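Local coordinates for LanC-like protein GCR2 (PDB 3T33) that may take part in abscisic acid signalling and is a zinc-binding member of the LanC-like protein family, at residues T87-F92 and M395-L400; V320-G325 and A359-S364. All blocks are in the same frame, centred on the assembly; numbering follows the deposited sequence.

Interaction 1: residues T87-F92 and M395-L400; sequences TAYLLF and MAYMLL
Leu-90 and Tyr-89 of one helix meet Ala-396, Tyr-397 and Leu-400 of another; the two short segments run nearly parallel, at 16°, their axes 9.8 Å apart at closest approach. Leu-90 fills the groove on one flank. With CG anti to the backbone N (chi1 169°), the chain is laid across the gap, and one methyl does most of the touching. Leu-90 CD1 lies 3.8 Å from Ala-396 CB and 3.7 Å from Leu-400 CD1, one turn further along, where the two leucines cross at about a right angle. The small methyl of Ala-396 suits this place because it lets Leu-90 CD1 settle close to the neighbouring backbone, 3.7 Å from Tyr-397 N. On the other flank the two tyrosines converge. The rings of Tyr-89 and Tyr-397 are neither stacked nor set edge-to-face, their planes being inclined at 36°. Tyr-397 OH leans obliquely on Tyr-89, 3.3 Å from Tyr-89 CE2, while Tyr-89 CD2 touches Tyr-397 CE2 at 3.8 Å. The edge of the Tyr-397 ring also lies by Leu-90 CA. All five residues are buried. Around the pair, helix 101-118 packs behind Leu-91 and Ala-88, helix 336-350 meets Tyr-397 through Tyr-341, and helix 353-375 receives Met-395 and Met-398.

Interaction 2: residues V320-G325 and A359-S364; sequences VVWSRG and AKAFAS
The contact belongs to the outer layer of the alpha/alpha toroid expected of LanC-like proteins, where helix 308-324 runs beside helix 353-375. The short helical segments are inclined at 29°, with axes 11.7 Å apart at closest approach, a wide gap that suits large aromatic side chains. Trp-322 and Phe-362 fill it from opposite helices. Their rings lie side by side, rim to rim, with planes only 21° apart and neither ring over the face of the other; Trp-322 CE3 and Phe-362 CE1 meet at 3.7 Å. Trp-322 is carried across by a first torsion of -176°, which sets CG anti to the backbone N. The far corner of its indole then reaches the second helix, Trp-322 CH2 standing 3.8 Å from Ala-361 CB, and the alanine methyl fits in the plane of the ring at its edge. The indole NE1 is satisfied elsewhere, by a hydrogen bond to Glu-17 OE2. Phe-362 pushes its tip into the C-terminal turn of the other helix: CZ approaches Val-321 O near the plane of the ring, and Phe-362 CE2 lies obliquely 3.5 Å from Gly-325 O. Glycine suits this turn because a beta carbon on Gly-325 would run into Val-321 O, not into the phenyl ring. Phe-343 of helix 336-350 packs edge-to-face with Phe-362. Within the second helix, Ser-364 OG turns back to donate a hydrogen bond to Lys-360 O at 2.6 Å, coming from above the carbonyl plane, on the face opposite that used by Ser-364 N.

How the interactions relate
Interaction 1 joins two inner helices, the first and the last of that layer in the chain, whereas interaction 2 joins two outer ones. Their centres are about 20 Å apart, yet they are linked directly: Met-398, on the side of helix 392-402 turned from helix 84-98, brings its CE to 4.1 Å from Ala-363 CB of helix 353-375. Helix 336-350 also touches both, through Tyr-341 in interaction 1 and Phe-343 in interaction 2. The zinc ion, held by Cys-288, Cys-333 and His-334, lies about 13 Å from Gly-325 of interaction 2, which is about 10 Å from the side chain of His-334; interaction 1 lies away from the metal site. Neither contact supplies a metal ligand.

Interaction 1: residues T87-F92 and M395-L400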
ATOM      1  N   THR A  87      -2.081  -7.844 -11.716  1.00 26.03           N
ATOM      2  CA  THR A  87      -3.216  -8.737 -11.880  1.00 26.28           C
ATOM      3  C   THR A  87      -3.011 -10.023 -11.125  1.00 27.19           C
ATOM      4  O   THR A  87      -3.931 -10.454 -10.407  1.00 28.26           O
ATOM      5  CB  THR A  87      -3.456  -9.005 -13.389  1.00 26.73           C
ATOM      6  OG1 THR A  87      -3.792  -7.751 -14.008  1.00 24.97           O
ATOM      7  CG2 THR A  87      -4.551  -9.998 -13.603  1.00 25.71           C
ATOM      8  N   ALA A  88      -1.815 -10.625 -11.235  1.00 25.21           N
ATOM      9  CA  ALA A  88      -1.524 -11.801 -10.472  1.00 24.25           C
ATOM     10  C   ALA A  88      -1.720 -11.557  -8.965  1.00 25.31           C
ATOM     11  O   ALA A  88      -2.225 -12.417  -8.221  1.00 26.73           O
ATOM     12  CB  ALA A  88      -0.042 -12.273 -10.743  1.00 23.58           C
ATOM     13  N   TYR A  89      -1.274 -10.405  -8.490  1.00 24.85           N
ATOM     14  CA  TYR A  89      -1.374 -10.121  -7.060  1.00 24.58           C
ATOM     15  C   TYR A  89      -2.810  -9.972  -6.615  1.00 23.62           C
ATOM     16  O   TYR A  89      -3.209 -10.431  -5.560  1.00 24.83           O
ATOM     17  CB  TYR A  89      -0.508  -8.878  -6.692  1.00 22.79           C
ATOM     18  CG  TYR A  89      -0.083  -8.873  -5.249  1.00 23.86           C
ATOM     19  CD1 TYR A  89       0.183 -10.047  -4.542  1.00 20.18           C
ATOM     20  CD2 TYR A  89      -0.043  -7.677  -4.545  1.00 28.27           C
ATOM     21  CE1 TYR A  89       0.528 -10.002  -3.166  1.00 19.74           C
ATOM     22  CE2 TYR A  89       0.294  -7.629  -3.218  1.00 26.26           C
ATOM     23  CZ  TYR A  89       0.596  -8.764  -2.528  1.00 26.64           C
ATOM     24  OH  TYR A  89       0.917  -8.571  -1.176  1.00 31.75           O
ATOM     25  N   LEU A  90      -3.598  -9.345  -7.445  1.00 24.77           N
ATOM     26  CA  LEU A  90      -5.031  -9.204  -7.160  1.00 26.29           C
ATOM     27  C   LEU A  90      -5.680 -10.604  -7.067  1.00 28.48           C
ATOM     28  O   LEU A  90      -6.568 -10.851  -6.220  1.00 29.73           O
ATOM     29  CB  LEU A  90      -5.682  -8.330  -8.226  1.00 23.00           C
ATOM     30  CG  LEU A  90      -7.244  -8.354  -8.159  1.00 28.44           C
ATOM     31  CD1 LEU A  90      -7.777  -7.799  -6.817  1.00 21.34           C
ATOM     32  CD2 LEU A  90      -7.847  -7.584  -9.380  1.00 20.19           C
ATOM     33  N   LEU A  91      -5.221 -11.521  -7.942  1.00 29.97           N
ATOM     34  CA  LEU A  91      -5.708 -12.899  -7.998  1.00 30.75           C
ATOM     35  C   LEU A  91      -5.273 -13.660  -6.797  1.00 31.28           C
ATOM     36  O   LEU A  91      -6.039 -14.482  -6.236  1.00 32.11           O
ATOM     37  CB  LEU A  91      -5.221 -13.581  -9.296  1.00 30.26           C
ATOM     38  CG  LEU A  91      -6.129 -13.221 -10.477  1.00 29.66           C
ATOM     39  CD1 LEU A  91      -5.426 -13.553 -11.746  1.00 27.33           C
ATOM     40  CD2 LEU A  91      -7.418 -14.030 -10.379  1.00 26.45           C
ATOM     41  N   PHE A  92      -4.023 -13.422  -6.407  1.00 31.94           N
ATOM     42  CA  PHE A  92      -3.522 -13.945  -5.129  1.00 32.12           C
ATOM     43  C   PHE A  92      -4.364 -13.457  -3.884  1.00 32.70           C
ATOM     44  O   PHE A  92      -4.731 -14.249  -3.031  1.00 33.54           O
ATOM     45  CB  PHE A  92      -2.025 -13.618  -4.945  1.00 31.14           C
ATOM     46  CG  PHE A  92      -1.417 -14.302  -3.756  1.00 31.34           C
ATOM     47  CD1 PHE A  92      -1.251 -15.675  -3.743  1.00 31.06           C
ATOM     48  CD2 PHE A  92      -1.058 -13.589  -2.633  1.00 32.53           C
ATOM     49  CE1 PHE A  92      -0.744 -16.337  -2.614  1.00 28.92           C
ATOM     50  CE2 PHE A  92      -0.551 -14.253  -1.487  1.00 33.55           C
ATOM     51  CZ  PHE A  92      -0.383 -15.642  -1.511  1.00 29.71           C
ATOM     52  N   MET A 395      -8.592  -0.892  -6.481  1.00 28.43           N
ATOM     53  CA  MET A 395      -9.946  -0.752  -5.846  1.00 30.91           C
ATOM     54  C   MET A 395     -10.460  -2.109  -5.539  1.00 30.50           C
ATOM     55  O   MET A 395     -10.897  -2.342  -4.429  1.00 31.36           O
ATOM     56  CB  MET A 395     -10.917  -0.044  -6.774  1.00 30.03           C
ATOM     57  CG  MET A 395     -12.253   0.310  -6.121  1.00 36.05           C
ATOM     58  SD  MET A 395     -13.336   1.155  -7.270  1.00 42.62           S
ATOM     59  CE  MET A 395     -14.902   1.043  -6.393  1.00 51.07           C
ATOM     60  N   ALA A 396     -10.380  -3.049  -6.492  1.00 30.71           N
ATOM     61  CA  ALA A 396     -10.773  -4.452  -6.134  1.00 30.20           C
ATOM     62  C   ALA A 396      -9.938  -5.013  -4.993  1.00 29.47           C
ATOM     63  O   ALA A 396     -10.436  -5.758  -4.162  1.00 30.12           O
ATOM     64  CB  ALA A 396     -10.656  -5.417  -7.346  1.00 30.12           C
ATOM     65  N   TYR A 397      -8.654  -4.661  -4.972  1.00 27.92           N
ATOM     66  CA  TYR A 397      -7.755  -5.204  -3.996  1.00 26.55           C
ATOM     67  C   TYR A 397      -8.164  -4.688  -2.605  1.00 26.92           C
ATOM     68  O   TYR A 397      -8.220  -5.421  -1.630  1.00 25.06           O
ATOM     69  CB  TYR A 397      -6.317  -4.760  -4.362  1.00 26.70           C
ATOM     70  CG  TYR A 397      -5.278  -5.454  -3.535  1.00 24.63           C
ATOM     71  CD1 TYR A 397      -5.035  -5.079  -2.190  1.00 19.96           C
ATOM     72  CD2 TYR A 397      -4.521  -6.485  -4.085  1.00 22.40           C
ATOM     73  CE1 TYR A 397      -4.057  -5.773  -1.420  1.00 21.66           C
ATOM     74  CE2 TYR A 397      -3.566  -7.174  -3.324  1.00 22.47           C
ATOM     75  CZ  TYR A 397      -3.349  -6.840  -1.996  1.00 21.48           C
ATOM     76  OH  TYR A 397      -2.374  -7.559  -1.280  1.00 21.87           O
ATOM     77  N   MET A 398      -8.479  -3.413  -2.543  1.00 28.00           N
ATOM     78  CA  MET A 398      -8.854  -2.771  -1.296  1.00 29.33           C
ATOM     79  C   MET A 398     -10.203  -3.375  -0.840  1.00 30.19           C
ATOM     80  O   MET A 398     -10.386  -3.736   0.349  1.00 29.91           O
ATOM     81  CB  MET A 398      -8.920  -1.238  -1.509  1.00 28.57           C
ATOM     82  CG  MET A 398      -9.240  -0.419  -0.254  1.00 30.55           C
ATOM     83  SD  MET A 398     -10.977  -0.520   0.052  1.00 31.03           S
ATOM     84  CE  MET A 398     -11.553   0.643  -1.164  1.00 22.42           C
ATOM     85  N   LEU A 399     -11.100  -3.564  -1.796  1.00 30.38           N
ATOM     86  CA  LEU A 399     -12.437  -4.079  -1.491  1.00 31.69           C
ATOM     87  C   LEU A 399     -12.356  -5.468  -0.862  1.00 31.82           C
ATOM     88  O   LEU A 399     -12.971  -5.741   0.234  1.00 30.88           O
ATOM     89  CB  LEU A 399     -13.328  -4.088  -2.733  1.00 31.17           C
ATOM     90  CG  LEU A 399     -14.264  -2.936  -3.128  1.00 35.97           C
ATOM     91  CD1 LEU A 399     -14.061  -1.669  -2.309  1.00 37.08           C
ATOM     92  CD2 LEU A 399     -14.340  -2.708  -4.708  1.00 35.67           C
ATOM     93  N   LEU A 400     -11.549  -6.323  -1.507  1.00 30.00           N
ATOM     94  CA  LEU A 400     -11.308  -7.655  -0.973  1.00 29.91           C
ATOM     95  C   LEU A 400     -10.727  -7.601   0.434  1.00 30.25           C
ATOM     96  O   LEU A 400     -11.059  -8.436   1.305  1.00 30.14           O
ATOM     97  CB  LEU A 400     -10.349  -8.396  -1.904  1.00 30.22           C
ATOM     98  CG  LEU A 400     -11.008  -8.755  -3.251  1.00 31.31           C
ATOM     99  CD1 LEU A 400      -9.996  -9.337  -4.245  1.00 32.50           C
ATOM    100  CD2 LEU A 400     -12.215  -9.734  -3.074  1.00 29.78           C
TER

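Interaction 2: residues V320-G325 and A359-S364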
ATOM      1  N   VAL A 320      -6.006  14.591   8.444  1.00 36.00           N
ATOM      2  CA  VAL A 320      -5.744  15.204   7.143  1.00 35.60           C
ATOM      3  C   VAL A 320      -6.308  14.363   5.993  1.00 36.27           C
ATOM      4  O   VAL A 320      -6.948  14.873   5.043  1.00 35.88           O
ATOM      5  CB  VAL A 320      -4.256  15.301   6.972  1.00 36.48           C
ATOM      6  CG1 VAL A 320      -3.909  15.843   5.573  1.00 33.27           C
ATOM      7  CG2 VAL A 320      -3.693  16.138   8.133  1.00 34.21           C
ATOM      8  N   VAL A 321      -6.073  13.052   6.070  1.00 35.57           N
ATOM      9  CA  VAL A 321      -6.735  12.119   5.117  1.00 34.62           C
ATOM     10  C   VAL A 321      -8.278  12.190   5.213  1.00 35.39           C
ATOM     11  O   VAL A 321      -8.999  12.275   4.193  1.00 33.75           O
ATOM     12  CB  VAL A 321      -6.216  10.695   5.315  1.00 33.93           C
ATOM     13  CG1 VAL A 321      -6.669   9.813   4.137  1.00 32.04           C
ATOM     14  CG2 VAL A 321      -4.673  10.752   5.366  1.00 31.61           C
ATOM     15  N   TRP A 322      -8.800  12.220   6.431  1.00 36.23           N
ATOM     16  CA  TRP A 322     -10.257  12.289   6.537  1.00 37.81           C
ATOM     17  C   TRP A 322     -10.829  13.536   5.869  1.00 38.35           C
ATOM     18  O   TRP A 322     -11.877  13.449   5.203  1.00 38.95           O
ATOM     19  CB  TRP A 322     -10.731  12.119   7.983  1.00 37.07           C
ATOM     20  CG  TRP A 322     -12.206  12.089   8.177  1.00 39.89           C
ATOM     21  CD1 TRP A 322     -12.922  12.951   8.935  1.00 40.30           C
ATOM     22  CD2 TRP A 322     -13.158  11.129   7.649  1.00 37.40           C
ATOM     23  NE1 TRP A 322     -14.248  12.620   8.884  1.00 39.17           N
ATOM     24  CE2 TRP A 322     -14.425  11.508   8.120  1.00 36.13           C
ATOM     25  CE3 TRP A 322     -13.058  10.007   6.806  1.00 36.83           C
ATOM     26  CZ2 TRP A 322     -15.619  10.789   7.802  1.00 37.72           C
ATOM     27  CZ3 TRP A 322     -14.248   9.281   6.472  1.00 36.81           C
ATOM     28  CH2 TRP A 322     -15.502   9.683   6.981  1.00 37.53           C
ATOM     29  N   SER A 323     -10.177  14.691   5.990  1.00 38.87           N
ATOM     30  CA  SER A 323     -10.773  15.856   5.330  1.00 40.39           C
ATOM     31  C   SER A 323     -10.331  16.103   3.907  1.00 40.00           C
ATOM     32  O   SER A 323     -11.116  16.611   3.095  1.00 40.88           O
ATOM     33  CB  SER A 323     -10.632  17.139   6.160  1.00 42.39           C
ATOM     34  OG  SER A 323      -9.336  17.673   6.028  1.00 45.89           O
ATOM     35  N   ARG A 324      -9.114  15.727   3.559  1.00 38.81           N
ATOM     36  CA  ARG A 324      -8.644  16.041   2.203  1.00 39.32           C
ATOM     37  C   ARG A 324      -8.325  14.794   1.369  1.00 38.92           C
ATOM     38  O   ARG A 324      -7.857  14.927   0.236  1.00 38.95           O
ATOM     39  CB  ARG A 324      -7.408  16.937   2.272  1.00 38.81           C
ATOM     40  CG  ARG A 324      -7.624  18.365   2.875  1.00 40.83           C
ATOM     41  CD  ARG A 324      -6.268  18.977   3.351  1.00 40.74           C
ATOM     42  NE  ARG A 324      -5.384  19.244   2.217  1.00 39.86           N
ATOM     43  CZ  ARG A 324      -4.113  19.615   2.316  1.00 40.83           C
ATOM     44  NH1 ARG A 324      -3.518  19.799   3.499  1.00 36.44           N
ATOM     45  NH2 ARG A 324      -3.429  19.829   1.202  1.00 43.60           N
ATOM     46  N   GLY A 325      -8.593  13.597   1.916  1.00 38.11           N
ATOM     47  CA  GLY A 325      -8.041  12.366   1.375  1.00 37.04           C
ATOM     48  C   GLY A 325      -8.930  11.723   0.358  1.00 37.47           C
ATOM     49  O   GLY A 325      -8.567  10.727  -0.266  1.00 37.55           O
ATOM     50  N   ALA A 359     -12.890   3.895   6.998  1.00 29.19           N
ATOM     51  CA  ALA A 359     -12.489   3.078   5.848  1.00 30.27           C
ATOM     52  C   ALA A 359     -13.777   2.665   5.154  1.00 29.91           C
ATOM     53  O   ALA A 359     -13.892   2.695   3.939  1.00 30.40           O
ATOM     54  CB  ALA A 359     -11.691   1.811   6.293  1.00 28.28           C
ATOM     55  N   LYS A 360     -14.774   2.347   5.940  1.00 29.42           N
ATOM     56  CA  LYS A 360     -16.068   1.982   5.358  1.00 30.69           C
ATOM     57  C   LYS A 360     -16.668   3.132   4.533  1.00 29.73           C
ATOM     58  O   LYS A 360     -17.208   2.929   3.443  1.00 29.86           O
ATOM     59  CB  LYS A 360     -16.997   1.473   6.486  1.00 30.09           C
ATOM     60  CG  LYS A 360     -18.443   1.377   6.236  1.00 34.14           C
ATOM     61  CD  LYS A 360     -19.145   0.798   7.504  1.00 37.77           C
ATOM     62  CE  LYS A 360     -20.601   0.375   7.205  1.00 37.70           C
ATOM     63  NZ  LYS A 360     -21.365   0.260   8.466  1.00 35.80           N
ATOM     64  N   ALA A 361     -16.543   4.353   5.028  1.00 30.98           N
ATOM     65  CA  ALA A 361     -17.070   5.506   4.285  1.00 30.06           C
ATOM     66  C   ALA A 361     -16.300   5.692   2.971  1.00 30.01           C
ATOM     67  O   ALA A 361     -16.894   5.969   1.939  1.00 28.57           O
ATOM     68  CB  ALA A 361     -16.989   6.779   5.125  1.00 29.59           C
ATOM     69  N   PHE A 362     -14.976   5.528   2.993  1.00 30.36           N
ATOM     70  CA  PHE A 362     -14.253   5.766   1.720  1.00 31.03           C
ATOM     71  C   PHE A 362     -14.604   4.647   0.745  1.00 30.03           C
ATOM     72  O   PHE A 362     -14.825   4.888  -0.402  1.00 32.08           O
ATOM     73  CB  PHE A 362     -12.753   5.839   1.947  1.00 30.82           C
ATOM     74  CG  PHE A 362     -12.228   7.222   2.219  1.00 31.67           C
ATOM     75  CD1 PHE A 362     -12.977   8.153   2.924  1.00 30.95           C
ATOM     76  CD2 PHE A 362     -10.935   7.588   1.763  1.00 32.01           C
ATOM     77  CE1 PHE A 362     -12.478   9.439   3.183  1.00 29.79           C
ATOM     78  CE2 PHE A 362     -10.416   8.845   2.021  1.00 32.91           C
ATOM     79  CZ  PHE A 362     -11.194   9.792   2.756  1.00 30.89           C
ATOM     80  N   ALA A 363     -14.692   3.422   1.223  1.00 29.11           N
ATOM     81  CA  ALA A 363     -15.078   2.325   0.371  1.00 29.40           C
ATOM     82  C   ALA A 363     -16.505   2.466  -0.171  1.00 29.62           C
ATOM     83  O   ALA A 363     -16.762   2.151  -1.350  1.00 30.03           O
ATOM     84  CB  ALA A 363     -14.925   1.013   1.088  1.00 27.17           C
ATOM     85  N   SER A 364     -17.432   2.899   0.695  1.00 28.27           N
ATOM     86  CA  SER A 364     -18.801   3.181   0.228  1.00 27.77           C
ATOM     87  C   SER A 364     -18.844   4.254  -0.782  1.00 28.33           C
ATOM     88  O   SER A 364     -19.560   4.107  -1.786  1.00 28.71           O
ATOM     89  CB  SER A 364     -19.705   3.538   1.387  1.00 27.21           C
ATOM     90  OG  SER A 364     -19.582   2.517   2.343  1.00 26.84           O
TER